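Local coordinates for Alr4995 protein (Nostoc sp., PDB 6LRF) that combines arginine dihydrolase and ornithine cyclodeaminase activities in one chain, and so probably carries arginine through ornithine towards proline, at residues L74-D78 and L267-V273; G77-L82 and Y106-L111; E291-L295 and R325-A331; S140-S144 and K334-P338; I570-V574 and C587-Q591. All blocks are in the same frame, centred on the assembly; numbering follows the deposited sequence.

Interaction 1. Residues L74-D78 and L267-V273; sequences LVLGD and LRVTEPV
Val75 and Leu76, at the end of strand 73-76, lie against Glu271 and its neighbours in the segment that leaves strand 267-268. Strands 73-76 and 79-82 form a β-hairpin of the guanidine-modifying (GME) fold, and the backbone angles of Gly77 and Asp78 fit a type II' turn. Val75 points straight into the contact and divides its two methyls: CG1, anti to the backbone N (chi1 170°), sits over Val269 O at 3.7 Å, while CG2 faces the methyl groups of Leu267 and Val269 more loosely, with Val269 CG1 4.4 Å away. Phe101 of helix 93-103 touches both Val75 and Leu267 and closes this apolar patch. Glu271 starts toward the hairpin, its CG resting 3.5 Å from Val75 O, then bends at chi2 (-73°), which carries the carboxylate away to a salt bridge with Arg127. Its aliphatic part thus packs on the hairpin while its charge is used elsewhere. Leu76 reaches the far end of the segment, where its side chain crosses that of Val273 at about a right angle, CG to CG2 4.0 Å. One direct backbone hydrogen bond joins the two segments, from Gly77 N to Glu271 O at 2.7 Å. A bridging water next to it accepts from Glu271 N and donates to Val269 O and Gly77 O. Packing is tightest at the turn itself, where Val273 CG2 presses on Gly77 CA at 3.5 Å, on the side where any CB at Gly77 would have to stand.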
# COMPACT_ATOMS: atom_id res chain seq x y z
N LEU B 74 52.98 12.94 -5.40
CA LEU B 74 52.56 14.27 -5.00
C LEU B 74 53.79 15.11 -4.73
O LEU B 74 54.63 14.74 -3.92
CB LEU B 74 51.68 14.20 -3.75
CG LEU B 74 51.43 15.54 -3.07
CD1 LEU B 74 50.61 16.43 -3.97
CD2 LEU B 74 50.74 15.32 -1.76
N VAL B 75 53.89 16.26 -5.40
CA VAL B 75 55.09 17.06 -5.33
C VAL B 75 54.88 18.36 -4.56
O VAL B 75 53.92 19.09 -4.82
CB VAL B 75 55.60 17.40 -6.75
CG1 VAL B 75 56.72 18.45 -6.69
CG2 VAL B 75 56.05 16.14 -7.47
N LEU B 76 55.76 18.66 -3.61
CA LEU B 76 55.80 20.00 -3.00
C LEU B 76 57.25 20.40 -2.76
O LEU B 76 57.96 19.73 -2.01
CB LEU B 76 55.03 20.04 -1.68
CG LEU B 76 54.96 21.43 -1.03
CD1 LEU B 76 54.29 22.45 -1.95
CD2 LEU B 76 54.29 21.39 0.33
N GLY B 77 57.70 21.49 -3.38
CA GLY B 77 59.09 21.91 -3.26
C GLY B 77 60.02 20.85 -3.82
O GLY B 77 59.84 20.38 -4.95
N ASP B 78 61.00 20.44 -3.03
CA ASP B 78 61.94 19.40 -3.47
C ASP B 78 61.52 18.01 -2.98
O ASP B 78 62.24 17.04 -3.17
CB ASP B 78 63.36 19.72 -2.98
CG ASP B 78 63.90 21.07 -3.51
OD1 ASP B 78 64.73 21.68 -2.80
OD2 ASP B 78 63.52 21.52 -4.63
N LEU B 267 51.40 16.27 -14.49
CA LEU B 267 51.78 16.47 -13.10
C LEU B 267 52.63 17.74 -13.01
O LEU B 267 53.67 17.84 -13.67
CB LEU B 267 52.53 15.26 -12.57
CG LEU B 267 53.07 15.34 -11.14
CD1 LEU B 267 51.94 15.47 -10.13
CD2 LEU B 267 53.91 14.12 -10.84
N ARG B 268 52.19 18.71 -12.23
CA ARG B 268 52.99 19.91 -12.03
C ARG B 268 54.14 19.62 -11.07
O ARG B 268 53.92 19.29 -9.90
CB ARG B 268 52.12 21.05 -11.49
CG ARG B 268 52.89 22.31 -11.13
CD ARG B 268 52.00 23.55 -11.15
NE ARG B 268 52.73 24.74 -10.71
CZ ARG B 268 52.36 25.98 -10.99
NH1 ARG B 268 51.27 26.20 -11.72
NH2 ARG B 268 53.08 27.01 -10.56
N VAL B 269 55.38 19.71 -11.55
CA VAL B 269 56.50 19.33 -10.71
C VAL B 269 57.22 20.57 -10.14
O VAL B 269 58.19 20.45 -9.38
CB VAL B 269 57.48 18.44 -11.48
CG1 VAL B 269 56.89 17.07 -11.66
CG2 VAL B 269 57.80 19.07 -12.84
N THR B 270 56.70 21.74 -10.50
CA THR B 270 57.14 23.04 -9.97
C THR B 270 56.13 23.60 -8.98
O THR B 270 55.23 24.35 -9.36
CB THR B 270 57.36 24.08 -11.10
OG1 THR B 270 58.42 23.63 -11.95
CG2 THR B 270 57.73 25.45 -10.54
N GLU B 271 56.27 23.21 -7.71
CA GLU B 271 55.37 23.65 -6.65
C GLU B 271 56.17 24.33 -5.55
O GLU B 271 56.72 23.65 -4.67
CB GLU B 271 54.57 22.47 -6.06
CG GLU B 271 53.66 21.73 -7.03
CD GLU B 271 52.42 22.53 -7.40
OE1 GLU B 271 52.38 23.75 -7.10
OE2 GLU B 271 51.48 21.94 -7.99
N PRO B 272 56.26 25.67 -5.60
CA PRO B 272 57.05 26.39 -4.60
C PRO B 272 56.44 26.30 -3.20
O PRO B 272 55.22 26.30 -3.05
CB PRO B 272 57.04 27.84 -5.11
CG PRO B 272 56.67 27.73 -6.58
CD PRO B 272 55.75 26.55 -6.67
N VAL B 273 57.30 26.21 -2.19
CA VAL B 273 56.86 26.04 -0.81
C VAL B 273 56.62 27.40 -0.19
O VAL B 273 57.49 28.27 -0.21
CB VAL B 273 57.89 25.26 0.01
CG1 VAL B 273 57.49 25.20 1.49
CG2 VAL B 273 58.06 23.86 -0.55
O HOH W 1 58.69 21.61 -6.80

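Interaction 2. Residues G77-L82 and Y106-L111; sequences GDNVVL and YTVYEL
The ring edges of Tyr106 and Tyr109 meet oxygens of the segment 77-82. Gly77 O lies in the plane of the Tyr106 ring, 3.6 Å from CE2, and Asp78 O is near the same edge; Trp100 of helix 93-103 also touches this side chain. Asn79 OD1 meets the Tyr109 edge 3.5 Å from CE1, its amide inclined 58° to the ring, and Val80 O lies near that edge too, while Trp151 of helix 145-152 stacks on the ring. Strands 79-82 and 107-109 run parallel, 29° apart in direction. Four backbone bonds tie them, among them Tyr109 N to Val80 O at 2.8 Å. On the face of Val80 and Val108 the side chains lie side by side, Val80 CG1 against Val108 CG2 at a tight 3.5 Å, backed by Phe101. A serine in place of Tyr109 would probably leave Asn79 OD1 without its aromatic edge and Trp151 without its stacking partner. Beyond Leu82, a water replaces direct pairing, donating to Leu82 O and accepting from Leu111 N. The chemistry implies a join fixed mainly by backbone bonds, and the oxygens at the ring edges are probably favoured by the slightly positive ring hydrogens.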
# COMPACT_ATOMS: atom_id res chain seq x y z
N GLY B 77 57.70 21.49 -3.38
CA GLY B 77 59.09 21.91 -3.26
C GLY B 77 60.02 20.85 -3.82
O GLY B 77 59.84 20.38 -4.95
N ASP B 78 61.00 20.44 -3.03
CA ASP B 78 61.94 19.40 -3.47
C ASP B 78 61.52 18.01 -2.98
O ASP B 78 62.24 17.04 -3.17
CB ASP B 78 63.36 19.72 -2.98
CG ASP B 78 63.90 21.07 -3.51
OD1 ASP B 78 64.73 21.68 -2.80
OD2 ASP B 78 63.52 21.52 -4.63
N ASN B 79 60.35 17.91 -2.34
CA ASN B 79 59.85 16.64 -1.80
C ASN B 79 58.76 16.00 -2.66
O ASN B 79 57.90 16.69 -3.20
CB ASN B 79 59.30 16.85 -0.39
CG ASN B 79 60.37 17.25 0.58
OD1 ASN B 79 61.41 16.61 0.67
ND2 ASN B 79 60.13 18.35 1.30
N VAL B 80 58.78 14.67 -2.78
CA VAL B 80 57.67 13.97 -3.41
C VAL B 80 57.25 12.80 -2.52
O VAL B 80 58.10 12.12 -1.95
CB VAL B 80 58.03 13.47 -4.86
CG1 VAL B 80 59.40 12.88 -4.90
CG2 VAL B 80 57.02 12.44 -5.37
N VAL B 81 55.94 12.62 -2.34
CA VAL B 81 55.43 11.36 -1.79
C VAL B 81 55.05 10.52 -3.00
O VAL B 81 54.21 10.92 -3.80
CB VAL B 81 54.22 11.54 -0.85
CG1 VAL B 81 53.80 10.17 -0.26
CG2 VAL B 81 54.55 12.52 0.27
N LEU B 82 55.73 9.39 -3.16
CA LEU B 82 55.47 8.46 -4.24
C LEU B 82 54.10 7.82 -4.10
O LEU B 82 53.71 7.43 -3.01
CB LEU B 82 56.56 7.38 -4.25
CG LEU B 82 56.66 6.44 -5.45
CD1 LEU B 82 57.14 7.20 -6.67
CD2 LEU B 82 57.61 5.29 -5.11
N TYR B 106 64.54 14.99 -6.73
CA TYR B 106 63.57 15.02 -5.64
C TYR B 106 63.92 14.09 -4.51
O TYR B 106 64.51 13.03 -4.71
CB TYR B 106 62.17 14.71 -6.16
CG TYR B 106 61.66 15.77 -7.10
CD1 TYR B 106 61.78 15.61 -8.48
CD2 TYR B 106 61.10 16.95 -6.61
CE1 TYR B 106 61.33 16.59 -9.35
CE2 TYR B 106 60.65 17.94 -7.48
CZ TYR B 106 60.76 17.75 -8.85
OH TYR B 106 60.31 18.72 -9.71
N THR B 107 63.55 14.49 -3.31
CA THR B 107 63.62 13.61 -2.15
C THR B 107 62.31 12.81 -2.12
O THR B 107 61.23 13.38 -1.94
CB THR B 107 63.83 14.43 -0.86
OG1 THR B 107 64.99 15.25 -1.01
CG2 THR B 107 63.98 13.54 0.37
N VAL B 108 62.41 11.50 -2.31
CA VAL B 108 61.26 10.64 -2.53
C VAL B 108 60.89 9.88 -1.26
O VAL B 108 61.70 9.15 -0.69
CB VAL B 108 61.52 9.62 -3.66
CG1 VAL B 108 60.36 8.66 -3.80
CG2 VAL B 108 61.77 10.33 -4.99
N TYR B 109 59.66 10.09 -0.81
CA TYR B 109 59.14 9.37 0.34
C TYR B 109 58.18 8.30 -0.12
O TYR B 109 57.42 8.51 -1.08
CB TYR B 109 58.44 10.31 1.31
CG TYR B 109 59.36 11.32 1.93
CD1 TYR B 109 59.51 12.58 1.37
CD2 TYR B 109 60.08 11.00 3.05
CE1 TYR B 109 60.36 13.51 1.94
CE2 TYR B 109 60.93 11.92 3.63
CZ TYR B 109 61.06 13.17 3.08
OH TYR B 109 61.91 14.08 3.67
N GLU B 110 58.20 7.16 0.56
CA GLU B 110 57.37 6.05 0.16
C GLU B 110 56.53 5.60 1.33
O GLU B 110 57.03 5.49 2.45
CB GLU B 110 58.22 4.89 -0.35
CG GLU B 110 58.95 5.21 -1.63
CD GLU B 110 59.82 4.05 -2.05
OE1 GLU B 110 60.53 3.51 -1.18
OE2 GLU B 110 59.76 3.67 -3.23
N LEU B 111 55.25 5.34 1.07
CA LEU B 111 54.32 4.89 2.10
C LEU B 111 54.52 3.40 2.35
O LEU B 111 55.05 2.71 1.47
CB LEU B 111 52.88 5.18 1.66
CG LEU B 111 52.67 6.69 1.67
CD1 LEU B 111 51.82 7.14 0.54
CD2 LEU B 111 52.09 7.09 3.00
O HOH W 2 54.59 5.29 -1.53

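Interaction 3. Residues E291-L295 and R325-A331; sequences EGHLL and RQSTSAA
Leu294 and His293 meet the segment 325-331 in quite different ways, one by close apolar packing and the other by a single polar bond near the subunit interface. The compact part lies where strands 280-292 and 329-337 pair. Gly292 and Ser329 form an antiparallel hydrogen-bonded pair, with Gly292 N donating a hydrogen bond to Ser329 O at 2.8 Å and the return bond running from Ser329 N to Gly292 O. Leu294, just past the strand end, folds back over this pair: CG packs on Ser329 CB at 4.1 Å and CD1 reaches Ala331 CB at 3.7 Å. Phe319 of strand 313-320 touches Leu294, Ser329 and Ala331. The loose, solvent-exposed side belongs to Glu291 and Thr328: Glu291 lays CG on Ala330 CB, at 3.7 Å, and sends its carboxylate to Arg289, while Thr328 CG2 stays 4.2 Å from Gly292 CA. His293 is a separate, polar anchoring point. Its ring edge meets Gln326 O, 2.9 Å from NE2, and Ser327 O, 3.2 Å from CD2; NE2 stands 53° out of the Gln326 carbonyl plane. With NE2 donating to Gln326 O and ND1 paired with the carboxylate of Glu450, the ring may be protonated on both nitrogens. A leucine in place of His293 would probably leave Gln326 O and Glu450 without this shared partner. Gln326 and Ser327 in turn bond Glu141 and Asp114 of the second subunit. With His293 centring an inverse gamma turn, an antiparallel strand end turns sharply into helix 294-297, in the region shared with LOR/SDH enzymes.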
# COMPACT_ATOMS: atom_id res chain seq x y z
N GLU B 291 34.34 -7.30 22.50
CA GLU B 291 34.30 -8.68 22.97
C GLU B 291 32.90 -9.30 22.82
O GLU B 291 31.89 -8.61 22.91
CB GLU B 291 34.70 -8.77 24.44
CG GLU B 291 36.18 -8.69 24.75
CD GLU B 291 36.48 -8.97 26.23
OE1 GLU B 291 35.53 -9.29 26.97
OE2 GLU B 291 37.66 -8.89 26.64
N GLY B 292 32.85 -10.62 22.64
CA GLY B 292 31.57 -11.31 22.53
C GLY B 292 31.62 -12.44 21.54
O GLY B 292 32.69 -13.00 21.27
N HIS B 293 30.46 -12.81 20.99
CA HIS B 293 30.39 -13.82 19.95
C HIS B 293 30.50 -13.13 18.59
O HIS B 293 29.53 -12.98 17.86
CB HIS B 293 29.10 -14.64 20.05
CG HIS B 293 28.91 -15.29 21.39
ND1 HIS B 293 27.87 -14.96 22.24
CD2 HIS B 293 29.63 -16.24 22.03
CE1 HIS B 293 27.96 -15.68 23.34
NE2 HIS B 293 29.02 -16.46 23.25
N LEU B 294 31.71 -12.69 18.28
CA LEU B 294 31.89 -11.66 17.27
C LEU B 294 31.55 -12.15 15.87
O LEU B 294 30.93 -11.43 15.09
CB LEU B 294 33.32 -11.15 17.31
CG LEU B 294 33.76 -10.49 18.62
CD1 LEU B 294 35.17 -9.89 18.49
CD2 LEU B 294 32.76 -9.44 19.07
N LEU B 295 31.93 -13.38 15.56
CA LEU B 295 31.78 -13.88 14.21
C LEU B 295 30.35 -14.21 13.84
O LEU B 295 29.94 -13.91 12.71
CB LEU B 295 32.63 -15.12 14.00
CG LEU B 295 34.10 -14.76 13.87
CD1 LEU B 295 34.87 -15.98 13.44
CD2 LEU B 295 34.26 -13.62 12.88
N ARG B 325 31.81 -22.68 20.28
CA ARG B 325 30.77 -21.80 19.77
C ARG B 325 30.33 -20.77 20.83
O ARG B 325 30.09 -19.62 20.50
CB ARG B 325 29.57 -22.61 19.29
CG ARG B 325 28.43 -21.70 18.86
CD ARG B 325 27.23 -22.45 18.30
NE ARG B 325 26.09 -21.56 18.29
CZ ARG B 325 24.85 -21.91 17.99
NH1 ARG B 325 24.58 -23.17 17.65
NH2 ARG B 325 23.89 -21.00 18.02
N GLN B 326 30.23 -21.18 22.10
CA GLN B 326 29.73 -20.26 23.13
C GLN B 326 30.83 -19.43 23.81
O GLN B 326 30.53 -18.51 24.55
CB GLN B 326 28.94 -21.04 24.19
CG GLN B 326 27.67 -21.66 23.63
CD GLN B 326 26.70 -20.63 23.11
OE1 GLN B 326 26.72 -19.47 23.54
NE2 GLN B 326 25.86 -21.04 22.16
N SER B 327 32.10 -19.76 23.57
CA SER B 327 33.21 -18.96 24.10
C SER B 327 33.14 -17.55 23.55
O SER B 327 32.62 -17.32 22.45
CB SER B 327 34.57 -19.58 23.76
OG SER B 327 34.65 -20.93 24.16
N THR B 328 33.67 -16.58 24.29
CA THR B 328 33.70 -15.23 23.78
C THR B 328 34.94 -15.06 22.90
O THR B 328 35.94 -15.77 23.07
CB THR B 328 33.67 -14.20 24.92
OG1 THR B 328 34.58 -14.61 25.93
CG2 THR B 328 32.28 -14.14 25.53
N SER B 329 34.84 -14.19 21.92
CA SER B 329 35.97 -13.80 21.10
C SER B 329 36.26 -12.33 21.39
O SER B 329 35.41 -11.64 21.97
CB SER B 329 35.68 -14.02 19.61
OG SER B 329 35.71 -15.40 19.30
N ALA B 330 37.45 -11.87 21.02
CA ALA B 330 37.82 -10.47 21.25
C ALA B 330 38.57 -9.94 20.05
O ALA B 330 39.39 -10.64 19.46
CB ALA B 330 38.66 -10.33 22.51
N ALA B 331 38.31 -8.69 19.69
CA ALA B 331 39.05 -8.06 18.61
C ALA B 331 39.52 -6.65 19.01
O ALA B 331 38.84 -5.95 19.76
CB ALA B 331 38.21 -8.02 17.34

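Interaction 4. Residues S140-S144 and K334-P338; sequences SELDS and KVSAP
No backbone bond links the turn at Leu142 and Asp143 to segment 334-338 at the end of strand 329-337; the nearest CA atoms, of Leu142 and Pro338, are 7.1 Å apart. The turn is of type I, closed by Ser144 N on Glu141 O, and leads into helix 145-152 of the GME domain; the strand belongs to a six-stranded mixed sheet, between strands 280-292 and 313-320. Side chains therefore make the join. Leu142 points to the strand, and its CD2 packs on Ser336 CB at 4.1 Å and on Pro338 CD at 4.0 Å, crossing the proline at about a right angle. Asp143 supplies the polar half. Its OD1 takes a 2.7 Å hydrogen bond from Ser336 OG on the syn lone pair, the side of the other oxygen. Lys334 arrives from the opposite direction, its chain curled by chi3 (66°) and chi4 (71°), which brings NZ to 3.0 Å from Asp143 OD2, well above the carboxylate plane. Arg325 of the second subunit makes another salt bridge to OD2. Two cationic groups thus meet one buried carboxylate oxygen, and their charges probably offset the cost of burying it, in a charge cluster that also joins two subunits. Ser336 OG is bonded besides to Ser285 OG of the adjacent strand. A water beside this cluster donates to Asp143 OD2 and to Ser336 OG, each at 3.0 Å.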
# COMPACT_ATOMS: atom_id res chain seq x y z
N SER B 140 43.02 6.38 -2.40
CA SER B 140 43.88 6.69 -1.27
C SER B 140 43.20 6.45 0.07
O SER B 140 42.05 6.82 0.25
CB SER B 140 44.35 8.14 -1.36
OG SER B 140 44.92 8.39 -2.63
N GLU B 141 43.94 5.87 0.99
CA GLU B 141 43.49 5.62 2.36
C GLU B 141 43.58 6.85 3.23
O GLU B 141 44.52 7.66 3.11
CB GLU B 141 44.32 4.51 2.99
CG GLU B 141 44.02 3.13 2.45
CD GLU B 141 42.80 2.49 3.11
OE1 GLU B 141 42.39 2.94 4.21
OE2 GLU B 141 42.27 1.52 2.53
N LEU B 142 42.61 6.98 4.12
CA LEU B 142 42.56 8.07 5.08
C LEU B 142 43.84 8.14 5.89
O LEU B 142 44.36 9.24 6.18
CB LEU B 142 41.34 7.87 6.00
CG LEU B 142 41.18 8.89 7.13
CD1 LEU B 142 41.10 10.30 6.55
CD2 LEU B 142 39.91 8.54 7.95
N ASP B 143 44.39 6.98 6.23
CA ASP B 143 45.62 6.92 7.02
C ASP B 143 46.89 7.42 6.29
O ASP B 143 47.93 7.60 6.93
CB ASP B 143 45.83 5.49 7.50
CG ASP B 143 44.97 5.14 8.70
OD1 ASP B 143 44.36 6.07 9.28
OD2 ASP B 143 44.92 3.94 9.07
N SER B 144 46.84 7.64 4.98
CA SER B 144 48.00 8.20 4.30
C SER B 144 48.14 9.70 4.57
O SER B 144 49.23 10.27 4.40
CB SER B 144 47.92 7.95 2.79
OG SER B 144 46.87 8.70 2.18
N LYS B 334 41.80 -0.54 15.18
CA LYS B 334 42.22 0.86 15.13
C LYS B 334 41.21 1.61 14.26
O LYS B 334 41.00 1.26 13.11
CB LYS B 334 43.64 1.00 14.58
CG LYS B 334 44.24 2.40 14.73
CD LYS B 334 45.68 2.45 14.23
CE LYS B 334 45.77 2.23 12.71
NZ LYS B 334 45.23 3.39 11.96
N VAL B 335 40.58 2.62 14.83
CA VAL B 335 39.61 3.43 14.12
C VAL B 335 40.25 4.76 13.75
O VAL B 335 40.90 5.38 14.59
CB VAL B 335 38.36 3.71 14.97
CG1 VAL B 335 37.30 4.44 14.15
CG2 VAL B 335 37.80 2.42 15.56
N SER B 336 40.09 5.20 12.50
CA SER B 336 40.55 6.53 12.10
C SER B 336 39.39 7.37 11.61
O SER B 336 38.44 6.85 11.01
CB SER B 336 41.63 6.45 11.01
OG SER B 336 42.74 5.70 11.44
N ALA B 337 39.49 8.67 11.85
CA ALA B 337 38.50 9.64 11.40
C ALA B 337 39.21 10.88 10.84
O ALA B 337 40.32 11.18 11.25
CB ALA B 337 37.58 10.03 12.56
N PRO B 338 38.57 11.59 9.91
CA PRO B 338 39.21 12.74 9.28
C PRO B 338 39.24 13.99 10.18
O PRO B 338 39.97 14.95 9.89
CB PRO B 338 38.34 12.98 8.03
CG PRO B 338 36.96 12.46 8.46
CD PRO B 338 37.26 11.26 9.29
O HOH W 3 42.54 2.85 10.50

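Interaction 5. Residues I570-V574 and C587-Q591; sequences IAKGV and CVRNQ
Val574 N is shared by two carbonyls one turn back in helix 570-575, bonding Ile570 O at 3.0 Å and, weakly, Ala571 O. That turn sets Ile570, Ala571 and Val574 around Val588 of helix 583-589, with no hydrogen bond crossing between the segments. Val588 and Val574 meet end on, Val588 CG1 to Val574 CG1 at 4.0 Å. With CG1 anti to the backbone N (chi1 171°), Val588 can give its other methyl to the opposite helix: CG2 lies 4.0 Å from Ala571 CA and 4.2 Å from Ile570 CG2. A branched methyl pair is thus set among three residues of one helical turn, and the small Ala571 allows the backbone to come near. Arg589 adds a different kind of contact at the exposed side. Its chain is bent at chi2 (-69°) and runs alongside Val574 in the opposite sense, with Val574 CG1 over one face of the guanidinium, off centre, 3.5 Å from NH1. The N-H groups, which lie in that plane, are not directed at this methyl; NE makes a weak bond to Tyr585 OH. Beyond Arg589, Gln591 with its positive phi ends helix 583-589 as the C' residue of a Schellman motif. In the Rossmann-fold domain these two short helices precede strand 594-597, an outermost strand of the parallel sheet; Ile570 rests on its Leu596 and Cys587 on its Phe594, with Met584 also against Ile570.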
# COMPACT_ATOMS: atom_id res chain seq x y z
N ILE B 570 14.33 30.94 15.90
CA ILE B 570 14.77 30.76 14.53
C ILE B 570 15.24 32.09 13.93
O ILE B 570 16.24 32.12 13.22
CB ILE B 570 13.64 30.16 13.67
CG1 ILE B 570 13.35 28.72 14.12
CG2 ILE B 570 14.02 30.17 12.19
CD1 ILE B 570 12.09 28.13 13.47
N ALA B 571 14.52 33.17 14.21
CA ALA B 571 14.84 34.47 13.61
C ALA B 571 16.22 34.97 14.03
O ALA B 571 16.96 35.53 13.21
CB ALA B 571 13.79 35.49 13.96
N LYS B 572 16.57 34.76 15.29
CA LYS B 572 17.89 35.13 15.79
C LYS B 572 18.97 34.22 15.22
O LYS B 572 20.11 34.64 15.02
CB LYS B 572 17.90 35.13 17.32
CG LYS B 572 17.10 36.31 17.89
CD LYS B 572 17.25 36.49 19.38
CE LYS B 572 16.48 37.73 19.84
NZ LYS B 572 16.34 37.81 21.33
N GLY B 573 18.61 32.97 14.94
CA GLY B 573 19.52 32.05 14.26
C GLY B 573 19.85 32.52 12.85
O GLY B 573 20.96 32.33 12.37
N VAL B 574 18.88 33.13 12.17
CA VAL B 574 19.13 33.71 10.86
C VAL B 574 19.96 35.00 10.98
O VAL B 574 20.95 35.17 10.28
CB VAL B 574 17.80 34.00 10.12
CG1 VAL B 574 18.05 34.80 8.83
CG2 VAL B 574 17.09 32.69 9.81
N CYS B 587 11.39 32.28 5.12
CA CYS B 587 10.27 32.88 5.84
C CYS B 587 10.74 34.09 6.64
O CYS B 587 10.10 35.14 6.63
CB CYS B 587 9.58 31.88 6.79
SG CYS B 587 8.58 30.67 5.92
N VAL B 588 11.88 33.95 7.31
CA VAL B 588 12.40 35.06 8.09
C VAL B 588 12.84 36.21 7.17
O VAL B 588 12.46 37.36 7.38
CB VAL B 588 13.57 34.62 9.00
CG1 VAL B 588 14.25 35.82 9.64
CG2 VAL B 588 13.05 33.66 10.09
N ARG B 589 13.58 35.90 6.11
CA ARG B 589 14.12 36.96 5.24
C ARG B 589 13.04 37.70 4.46
O ARG B 589 13.19 38.89 4.17
CB ARG B 589 15.14 36.36 4.26
CG ARG B 589 16.56 36.23 4.84
CD ARG B 589 17.25 37.60 5.06
NE ARG B 589 18.67 37.44 5.38
CZ ARG B 589 19.21 37.65 6.58
NH1 ARG B 589 18.45 38.06 7.60
NH2 ARG B 589 20.51 37.47 6.77
N ASN B 590 11.96 37.02 4.13
CA ASN B 590 10.89 37.67 3.37
C ASN B 590 9.69 38.04 4.24
O ASN B 590 8.66 38.48 3.74
CB ASN B 590 10.46 36.77 2.22
CG ASN B 590 11.58 36.56 1.20
OD1 ASN B 590 11.77 37.36 0.29
ND2 ASN B 590 12.34 35.49 1.38
N GLN B 591 9.85 37.87 5.55
CA GLN B 591 8.81 38.21 6.52
C GLN B 591 7.47 37.53 6.22
O GLN B 591 6.42 38.15 6.23
CB GLN B 591 8.64 39.72 6.58
CG GLN B 591 9.97 40.44 6.80
CD GLN B 591 9.98 41.80 6.17
OE1 GLN B 591 9.32 42.72 6.65
NE2 GLN B 591 10.72 41.94 5.06

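In the fold
Interactions 1 and 2 share Gly77 and Asp78 and both hold the hairpin 73-82: interaction 2 adds a parallel strand by backbone bonds, whereas interaction 1 relies on side chains, a water and one backbone bond. They touch directly where Tyr106 OH probably bonds Val269 O. Interactions 3 and 4 use the two ends of strand 329-337, about 26 Å apart between centres, and both reach the second subunit. Of the five, interaction 4 is the buried one and carries the salt bridge across its segments; the others are partly exposed. Interaction 5 stands apart in the Rossmann domain, at least 40 Å from the others between centres, and is helix packing, almost wholly apolar.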